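Local atomic coordinates of putative capsid protein of prophage (Escherichia coli CFT073, PDB entry 3BQW), a protein that probably serves as a prophage-encoded major capsid protein of the phage capsid protein E family, a presumed building block of a viral head shell. Residues His91-Glu105 with Arg116-Gln128. Sequence-based numbering, arbitrary orientation.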
ATOM      1  N   HIS A  91      -5.986  -8.111  18.494  1.00 30.77           N
ATOM      2  CA  HIS A  91      -6.860  -9.262  18.403  1.00 31.27           C
ATOM      3  C   HIS A  91      -6.751 -10.037  19.698  1.00 30.60           C
ATOM      4  O   HIS A  91      -5.682 -10.100  20.294  1.00 29.87           O
ATOM      5  CB  HIS A  91      -6.415 -10.190  17.269  1.00 31.85           C
ATOM      6  CG  HIS A  91      -6.572  -9.616  15.892  1.00 36.03           C
ATOM      7  ND1 HIS A  91      -7.576 -10.008  15.029  1.00 38.77           N
ATOM      8  CD2 HIS A  91      -5.821  -8.715  15.211  1.00 37.53           C
ATOM      9  CE1 HIS A  91      -7.444  -9.349  13.888  1.00 39.32           C
ATOM     10  NE2 HIS A  91      -6.395  -8.552  13.980  1.00 38.23           N
ATOM     11  N   GLU A  92      -7.855 -10.655  20.099  1.00 30.46           N
ATOM     12  CA  GLU A  92      -7.864 -11.603  21.206  1.00 30.84           C
ATOM     13  C   GLU A  92      -7.194 -12.934  20.802  1.00 29.84           C
ATOM     14  O   GLU A  92      -7.312 -13.396  19.649  1.00 30.32           O
ATOM     15  CB  GLU A  92      -9.298 -11.844  21.701  1.00 30.60           C
ATOM     16  CG  GLU A  92      -9.387 -12.971  22.759  1.00 33.06           C
ATOM     17  CD  GLU A  92     -10.802 -13.231  23.290  1.00 33.45           C
ATOM     18  OE1 GLU A  92     -11.725 -12.449  22.961  1.00 36.25           O
ATOM     19  OE2 GLU A  92     -10.978 -14.232  24.038  1.00 37.06           O
ATOM     20  N   ILE A  93      -6.472 -13.526  21.745  1.00 28.97           N
ATOM     21  CA  ILE A  93      -5.851 -14.835  21.564  1.00 28.43           C
ATOM     22  C   ILE A  93      -6.739 -15.850  22.261  1.00 29.27           C
ATOM     23  O   ILE A  93      -6.695 -15.989  23.478  1.00 29.97           O
ATOM     24  CB  ILE A  93      -4.423 -14.874  22.136  1.00 27.79           C
ATOM     25  CG1 ILE A  93      -3.579 -13.731  21.534  1.00 26.69           C
ATOM     26  CG2 ILE A  93      -3.786 -16.275  21.943  1.00 25.66           C
ATOM     27  CD1 ILE A  93      -3.305 -13.816  20.029  1.00 23.12           C
ATOM     28  N   ASP A  94      -7.583 -16.516  21.482  1.00 30.09           N
ATOM     29  CA  ASP A  94      -8.584 -17.436  22.007  1.00 30.96           C
ATOM     30  C   ASP A  94      -8.132 -18.870  21.799  1.00 31.15           C
ATOM     31  O   ASP A  94      -8.263 -19.404  20.711  1.00 31.10           O
ATOM     32  CB  ASP A  94      -9.918 -17.216  21.292  1.00 31.06           C
ATOM     33  CG  ASP A  94     -11.021 -18.145  21.794  1.00 32.15           C
ATOM     34  OD1 ASP A  94     -10.756 -19.160  22.497  1.00 33.63           O
ATOM     35  OD2 ASP A  94     -12.175 -17.851  21.449  1.00 35.56           O
ATOM     36  N   PRO A  95      -7.638 -19.521  22.858  1.00 32.26           N
ATOM     37  CA  PRO A  95      -7.110 -20.879  22.670  1.00 32.44           C
ATOM     38  C   PRO A  95      -8.158 -21.948  22.417  1.00 32.24           C
ATOM     39  O   PRO A  95      -7.797 -23.093  22.178  1.00 32.59           O
ATOM     40  CB  PRO A  95      -6.365 -21.154  23.979  1.00 32.81           C
ATOM     41  CG  PRO A  95      -7.030 -20.272  24.982  1.00 32.80           C
ATOM     42  CD  PRO A  95      -7.530 -19.067  24.257  1.00 32.03           C
ATOM     43  N   THR A  96      -9.437 -21.591  22.443  1.00 31.93           N
ATOM     44  CA  THR A  96     -10.472 -22.548  22.108  1.00 31.88           C
ATOM     45  C   THR A  96     -10.679 -22.683  20.590  1.00 31.56           C
ATOM     46  O   THR A  96     -11.451 -23.521  20.165  1.00 31.73           O
ATOM     47  CB  THR A  96     -11.821 -22.186  22.791  1.00 31.97           C
ATOM     48  OG1 THR A  96     -12.467 -21.155  22.035  1.00 32.69           O
ATOM     49  N   LYS A  97     -10.026 -21.851  19.774  1.00 31.69           N
ATOM     50  CA  LYS A  97     -10.161 -21.957  18.322  1.00 31.27           C
ATOM     51  C   LYS A  97      -9.632 -23.313  17.816  1.00 30.83           C
ATOM     52  O   LYS A  97      -8.700 -23.878  18.380  1.00 30.68           O
ATOM     53  CB  LYS A  97      -9.376 -20.844  17.618  1.00 31.74           C
ATOM     54  CG  LYS A  97      -9.858 -19.395  17.829  1.00 32.68           C
ATOM     55  CD  LYS A  97     -11.253 -19.197  17.319  1.00 35.15           C
ATOM     56  CE  LYS A  97     -11.622 -17.735  17.157  1.00 38.22           C
ATOM     57  NZ  LYS A  97     -12.978 -17.619  16.496  1.00 41.51           N
ATOM     58  N   THR A  98     -10.223 -23.821  16.743  1.00 30.86           N
ATOM     59  CA  THR A  98      -9.625 -24.915  15.967  1.00 30.37           C
ATOM     60  C   THR A  98      -8.481 -24.354  15.119  1.00 30.91           C
ATOM     61  O   THR A  98      -8.664 -23.415  14.370  1.00 30.64           O
ATOM     62  CB  THR A  98     -10.661 -25.580  15.079  1.00 30.08           C
ATOM     63  OG1 THR A  98     -11.810 -25.861  15.875  1.00 28.21           O
ATOM     64  CG2 THR A  98     -10.122 -26.892  14.468  1.00 29.16           C
ATOM     65  N   ILE A  99      -7.289 -24.910  15.289  1.00 31.75           N
ATOM     66  CA  ILE A  99      -6.104 -24.425  14.596  1.00 32.55           C
ATOM     67  C   ILE A  99      -5.909 -25.244  13.320  1.00 33.90           C
ATOM     68  O   ILE A  99      -5.832 -26.470  13.355  1.00 33.86           O
ATOM     69  CB  ILE A  99      -4.844 -24.470  15.499  1.00 32.39           C
ATOM     70  CG1 ILE A  99      -4.994 -23.465  16.637  1.00 31.87           C
ATOM     71  CG2 ILE A  99      -3.593 -24.159  14.694  1.00 31.23           C
ATOM     72  CD1 ILE A  99      -4.031 -23.696  17.779  1.00 34.33           C
ATOM     73  N   MET A 100      -5.887 -24.544  12.193  1.00 35.73           N
ATOM     74  CA  MET A 100      -5.686 -25.162  10.896  1.00 37.14           C
ATOM     75  C   MET A 100      -4.217 -25.509  10.804  1.00 39.70           C
ATOM     76  O   MET A 100      -3.374 -24.642  11.006  1.00 39.90           O
ATOM     77  CB  MET A 100      -6.063 -24.179   9.798  1.00 37.08           C
ATOM     78  CG  MET A 100      -6.158 -24.758   8.404  1.00 36.77           C
ATOM     79  SD  MET A 100      -6.471 -23.470   7.171  1.00 34.81           S
ATOM     80  CE  MET A 100      -8.013 -22.867   7.822  1.00 38.08           C
ATOM     81  N   ARG A 101      -3.896 -26.759  10.575  1.00 42.26           N
ATOM     82  CA  ARG A 101      -2.556 -27.088  10.215  1.00 44.45           C
ATOM     83  C   ARG A 101      -2.282 -27.275   8.761  1.00 46.39           C
ATOM     84  O   ARG A 101      -3.058 -27.772   8.000  1.00 45.63           O
ATOM     85  CB  ARG A 101      -2.002 -28.221  11.012  1.00 44.61           C
ATOM     86  CG  ARG A 101      -2.808 -29.393  10.968  1.00 46.34           C
ATOM     87  CD  ARG A 101      -1.983 -30.611  11.063  1.00 49.59           C
ATOM     88  NE  ARG A 101      -2.816 -31.679  11.583  1.00 51.36           N
ATOM     89  CZ  ARG A 101      -2.819 -32.913  11.113  1.00 53.01           C
ATOM     90  NH1 ARG A 101      -2.017 -33.228  10.117  1.00 54.86           N
ATOM     91  NH2 ARG A 101      -3.620 -33.827  11.644  1.00 52.38           N
ATOM     92  N   MET A 102      -1.116 -26.835   8.392  1.00 49.02           N
ATOM     93  CA  MET A 102      -0.689 -26.921   7.040  1.00 51.37           C
ATOM     94  C   MET A 102      -0.280 -28.332   6.735  1.00 53.02           C
ATOM     95  O   MET A 102       0.173 -29.043   7.581  1.00 53.10           O
ATOM     96  CB  MET A 102       0.407 -25.909   6.809  1.00 51.75           C
ATOM     97  CG  MET A 102       0.215 -24.616   7.671  1.00 52.35           C
ATOM     98  SD  MET A 102      -1.405 -23.811   7.670  1.00 52.92           S
ATOM     99  CE  MET A 102      -0.913 -22.421   6.754  1.00 53.68           C
ATOM    100  N   ALA A 103      -0.542 -28.763   5.524  1.00 55.59           N
ATOM    101  CA  ALA A 103       0.282 -28.413   4.414  1.00 57.41           C
ATOM    102  C   ALA A 103       1.736 -28.617   4.873  1.00 59.39           C
ATOM    103  O   ALA A 103       2.519 -27.688   4.981  1.00 60.03           O
ATOM    104  CB  ALA A 103       0.005 -26.999   4.008  1.00 57.22           C
ATOM    105  N   GLY A 104       2.084 -29.861   5.143  1.00 61.01           N
ATOM    106  CA  GLY A 104       3.448 -30.201   5.439  1.00 62.16           C
ATOM    107  C   GLY A 104       3.727 -29.692   6.824  1.00 63.43           C
ATOM    108  O   GLY A 104       4.212 -28.580   6.997  1.00 63.72           O
ATOM    109  N   GLU A 105       3.373 -30.502   7.806  1.00 64.51           N
ATOM    110  CA  GLU A 105       3.441 -30.107   9.189  1.00 65.37           C
ATOM    111  C   GLU A 105       2.742 -31.040  10.144  1.00 65.85           C
ATOM    112  O   GLU A 105       1.913 -31.834   9.790  1.00 65.51           O
ATOM    113  CB  GLU A 105       2.849 -28.737   9.411  1.00 65.43           C
ATOM    114  CG  GLU A 105       2.077 -28.718  10.654  1.00 65.53           C
ATOM    115  CD  GLU A 105       1.710 -27.351  11.097  1.00 66.51           C
ATOM    116  OE1 GLU A 105       1.689 -26.438  10.262  1.00 67.41           O
ATOM    117  OE2 GLU A 105       1.433 -27.196  12.300  1.00 69.14           O
ATOM    118  N   ARG A 116       0.059 -23.849  20.759  1.00 34.88           N
ATOM    119  CA  ARG A 116      -1.189 -23.342  20.238  1.00 34.08           C
ATOM    120  C   ARG A 116      -1.344 -21.840  20.457  1.00 32.83           C
ATOM    121  O   ARG A 116      -1.843 -21.158  19.589  1.00 31.68           O
ATOM    122  CB  ARG A 116      -2.364 -24.064  20.877  1.00 33.83           C
ATOM    123  CG  ARG A 116      -2.401 -25.564  20.616  1.00 35.38           C
ATOM    124  CD  ARG A 116      -3.466 -26.183  21.480  1.00 36.50           C
ATOM    125  NE  ARG A 116      -4.762 -25.614  21.138  1.00 37.31           N
ATOM    126  CZ  ARG A 116      -5.486 -25.990  20.092  1.00 38.20           C
ATOM    127  NH1 ARG A 116      -5.044 -26.961  19.287  1.00 38.87           N
ATOM    128  NH2 ARG A 116      -6.655 -25.393  19.839  1.00 38.08           N
ATOM    129  N   ARG A 117      -0.943 -21.335  21.622  1.00 32.33           N
ATOM    130  CA  ARG A 117      -0.974 -19.889  21.852  1.00 32.39           C
ATOM    131  C   ARG A 117      -0.048 -19.216  20.844  1.00 30.89           C
ATOM    132  O   ARG A 117      -0.426 -18.221  20.233  1.00 29.84           O
ATOM    133  CB  ARG A 117      -0.597 -19.511  23.295  1.00 32.52           C
ATOM    134  CG  ARG A 117      -1.789 -19.474  24.274  1.00 34.05           C
ATOM    135  CD  ARG A 117      -1.359 -19.174  25.733  1.00 34.95           C
ATOM    136  NE  ARG A 117      -0.677 -17.874  25.850  1.00 38.03           N
ATOM    137  CZ  ARG A 117       0.645 -17.689  25.889  1.00 39.07           C
ATOM    138  NH1 ARG A 117       1.486 -18.717  25.887  1.00 40.86           N
ATOM    139  NH2 ARG A 117       1.135 -16.457  25.982  1.00 38.74           N
ATOM    140  N   MET A 118       1.136 -19.800  20.649  1.00 30.08           N
ATOM    141  CA  MET A 118       2.125 -19.275  19.706  1.00 30.12           C
ATOM    142  C   MET A 118       1.572 -19.200  18.297  1.00 28.44           C
ATOM    143  O   MET A 118       1.796 -18.220  17.610  1.00 27.68           O
ATOM    144  CB  MET A 118       3.387 -20.146  19.652  1.00 30.33           C
ATOM    145  CG  MET A 118       4.185 -20.248  20.934  1.00 34.82           C
ATOM    146  SD  MET A 118       4.927 -18.742  21.502  1.00 38.93           S
ATOM    147  CE  MET A 118       4.954 -17.780  19.939  1.00 36.48           C
ATOM    148  N   ARG A 119       0.886 -20.256  17.865  1.00 27.67           N
ATOM    149  CA  ARG A 119       0.219 -20.266  16.562  1.00 27.56           C
ATOM    150  C   ARG A 119      -0.795 -19.145  16.420  1.00 26.24           C
ATOM    151  O   ARG A 119      -0.882 -18.518  15.365  1.00 26.88           O
ATOM    152  CB  ARG A 119      -0.507 -21.585  16.316  1.00 28.25           C
ATOM    153  CG  ARG A 119       0.401 -22.782  16.192  1.00 31.17           C
ATOM    154  CD  ARG A 119       1.274 -22.731  14.940  1.00 36.26           C
ATOM    155  NE  ARG A 119       0.514 -22.548  13.696  1.00 38.10           N
ATOM    156  CZ  ARG A 119      -0.128 -23.514  13.041  1.00 39.65           C
ATOM    157  NH1 ARG A 119      -0.174 -24.751  13.510  1.00 42.81           N
ATOM    158  NH2 ARG A 119      -0.754 -23.234  11.914  1.00 40.84           N
ATOM    159  N   LEU A 120      -1.588 -18.915  17.458  1.00 25.04           N
ATOM    160  CA  LEU A 120      -2.597 -17.845  17.422  1.00 24.22           C
ATOM    161  C   LEU A 120      -1.969 -16.465  17.437  1.00 23.11           C
ATOM    162  O   LEU A 120      -2.442 -15.568  16.738  1.00 22.24           O
ATOM    163  CB  LEU A 120      -3.580 -17.988  18.576  1.00 24.27           C
ATOM    164  CG  LEU A 120      -4.432 -19.264  18.528  1.00 25.90           C
ATOM    165  CD1 LEU A 120      -5.270 -19.380  19.773  1.00 27.43           C
ATOM    166  CD2 LEU A 120      -5.282 -19.300  17.304  1.00 25.29           C
ATOM    167  N   ILE A 121      -0.895 -16.309  18.226  1.00 22.41           N
ATOM    168  CA  ILE A 121      -0.198 -15.045  18.360  1.00 22.62           C
ATOM    169  C   ILE A 121       0.431 -14.658  17.028  1.00 23.12           C
ATOM    170  O   ILE A 121       0.208 -13.546  16.535  1.00 23.31           O
ATOM    171  CB  ILE A 121       0.866 -15.074  19.480  1.00 23.32           C
ATOM    172  CG1 ILE A 121       0.184 -15.049  20.859  1.00 22.44           C
ATOM    173  CG2 ILE A 121       1.836 -13.895  19.344  1.00 23.13           C
ATOM    174  CD1 ILE A 121       1.050 -15.542  21.982  1.00 22.92           C
ATOM    175  N   THR A 122       1.167 -15.591  16.431  1.00 22.94           N
ATOM    176  CA  THR A 122       1.864 -15.354  15.180  1.00 23.17           C
ATOM    177  C   THR A 122       0.870 -15.180  14.036  1.00 24.00           C
ATOM    178  O   THR A 122       1.080 -14.352  13.123  1.00 23.51           O
ATOM    179  CB  THR A 122       2.849 -16.496  14.855  1.00 23.88           C
ATOM    180  OG1 THR A 122       2.194 -17.769  14.937  1.00 23.30           O
ATOM    181  CG2 THR A 122       4.073 -16.491  15.824  1.00 21.68           C
ATOM    182  N   GLY A 123      -0.222 -15.948  14.082  1.00 23.89           N
ATOM    183  CA  GLY A 123      -1.289 -15.801  13.088  1.00 23.19           C
ATOM    184  C   GLY A 123      -1.907 -14.415  13.104  1.00 23.07           C
ATOM    185  O   GLY A 123      -2.152 -13.823  12.054  1.00 24.11           O
ATOM    186  N   ASN A 124      -2.174 -13.900  14.296  1.00 23.22           N
ATOM    187  CA  ASN A 124      -2.739 -12.566  14.466  1.00 23.01           C
ATOM    188  C   ASN A 124      -1.727 -11.470  14.181  1.00 22.68           C
ATOM    189  O   ASN A 124      -2.087 -10.417  13.644  1.00 23.05           O
ATOM    190  CB  ASN A 124      -3.363 -12.407  15.843  1.00 23.67           C
ATOM    191  CG  ASN A 124      -4.708 -13.123  15.952  1.00 25.59           C
ATOM    192  OD1 ASN A 124      -5.647 -12.766  15.274  1.00 26.44           O
ATOM    193  ND2 ASN A 124      -4.784 -14.152  16.792  1.00 28.84           N
ATOM    194  N   MET A 125      -0.462 -11.714  14.482  1.00 22.38           N
ATOM    195  CA  MET A 125       0.595 -10.784  14.091  1.00 22.14           C
ATOM    196  C   MET A 125       0.646 -10.626  12.585  1.00 22.80           C
ATOM    197  O   MET A 125       0.753  -9.497  12.094  1.00 22.63           O
ATOM    198  CB  MET A 125       1.972 -11.251  14.594  1.00 22.68           C
ATOM    199  CG  MET A 125       2.246 -11.022  16.091  1.00 23.58           C
ATOM    200  SD  MET A 125       3.868 -11.639  16.652  1.00 19.74           S
ATOM    201  CE  MET A 125       4.848 -10.434  15.779  1.00 17.38           C
ATOM    202  N   ARG A 126       0.595 -11.743  11.848  1.00 23.35           N
ATOM    203  CA  ARG A 126       0.603 -11.699  10.386  1.00 24.87           C
ATOM    204  C   ARG A 126      -0.588 -10.919   9.830  1.00 24.63           C
ATOM    205  O   ARG A 126      -0.462 -10.200   8.861  1.00 24.23           O
ATOM    206  CB  ARG A 126       0.632 -13.110   9.758  1.00 24.53           C
ATOM    207  CG  ARG A 126       1.990 -13.817   9.882  1.00 25.98           C
ATOM    208  CD  ARG A 126       2.110 -15.069   8.999  1.00 27.69           C
ATOM    209  NE  ARG A 126       0.939 -15.957   9.016  1.00 28.31           N
ATOM    210  CZ  ARG A 126       0.714 -16.917   9.907  1.00 30.58           C
ATOM    211  NH1 ARG A 126       1.566 -17.160  10.896  1.00 33.92           N
ATOM    212  NH2 ARG A 126      -0.387 -17.652   9.812  1.00 31.06           N
ATOM    213  N   ARG A 127      -1.739 -11.093  10.450  1.00 25.21           N
ATOM    214  CA  ARG A 127      -2.975 -10.426  10.040  1.00 26.71           C
ATOM    215  C   ARG A 127      -2.899  -8.917  10.339  1.00 25.40           C
ATOM    216  O   ARG A 127      -3.376  -8.096   9.560  1.00 24.91           O
ATOM    217  CB  ARG A 127      -4.111 -11.123  10.790  1.00 27.12           C
ATOM    218  CG  ARG A 127      -5.496 -10.562  10.724  1.00 30.51           C
ATOM    219  CD  ARG A 127      -6.446 -11.511  11.528  1.00 32.39           C
ATOM    220  NE  ARG A 127      -6.533 -12.828  10.873  1.00 36.67           N
ATOM    221  CZ  ARG A 127      -6.127 -14.004  11.368  1.00 40.02           C
ATOM    222  NH1 ARG A 127      -5.605 -14.139  12.594  1.00 41.50           N
ATOM    223  NH2 ARG A 127      -6.271 -15.090  10.617  1.00 40.21           N
ATOM    224  N   GLN A 128      -2.270  -8.559  11.459  1.00 23.75           N
ATOM    225  CA  GLN A 128      -2.069  -7.147  11.804  1.00 23.34           C
ATOM    226  C   GLN A 128      -1.109  -6.423  10.847  1.00 23.10           C
ATOM    227  O   GLN A 128      -1.362  -5.311  10.429  1.00 21.95           O
ATOM    228  CB  GLN A 128      -1.623  -7.006  13.258  1.00 22.73           C
ATOM    229  CG  GLN A 128      -2.761  -7.258  14.209  1.00 21.84           C
ATOM    230  CD  GLN A 128      -2.297  -7.537  15.615  1.00 23.04           C
ATOM    231  OE1 GLN A 128      -1.125  -7.349  15.954  1.00 22.97           O
ATOM    232  NE2 GLN A 128      -3.211  -8.009  16.444  1.00 23.13           N
TER
HETATM  233  O   HOH W   1      -7.231 -27.559  16.969  1.00 23.57           O
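In I99, chi1 of -67° puts CG1 beside the backbone N and CG2 anti to that N, which points CD1 at R116 and CG2 at R119, three residues apart, a little under one helical turn. CD1 sits over the centre of one face of the R116 guanidinium, while CG2 covers a face of the R119 group nearer its rim. R116 bends at chi3, which brings its NH2 2.9 Å from K97 O, and P95 O, in the guanidinium plane at its edge, takes a weak, straight bond from NH2 (172°). NH1 of R116 is bonded to L110 O and shares a water with the backbone N of I99. R119 gives NH2 to M100 O at 3.1 Å, and its NH1 forms a salt bridge with OE2 of poorly ordered E105.

Here the chain leaves strand 90-92, paired with strand 327-338, and runs back along the first turns of the long helix 113-146, consistent with the spine helix of an HK97-like fold in this phage major capsid protein E family member. The type I turn D94-K97 opens with an Asx turn: OD1 of D94 takes N and OG1 of T96 on one face of its carboxylate. L120 packs CD1 close to D94 O, and I93 lays CG2 3.8 Å from CB of L120 and CD1 3.8 Å from CG1 of I121.

At the strand end, CD2 of H91 meets NE2 of Q128 at the ring edge, a close contact of 3.0 Å and not a hydrogen bond; NE2 bonds V329 O and OE1 bonds T331 OG1. OD1 of N124 lies obliquely against CB and CG of H91, 3.3 Å from CG, without bonding ND1. CE1 of H91 rests 3.4 Å from CD of R127, whose NH1 bonds OD1 of N124 from above the carbonyl plane.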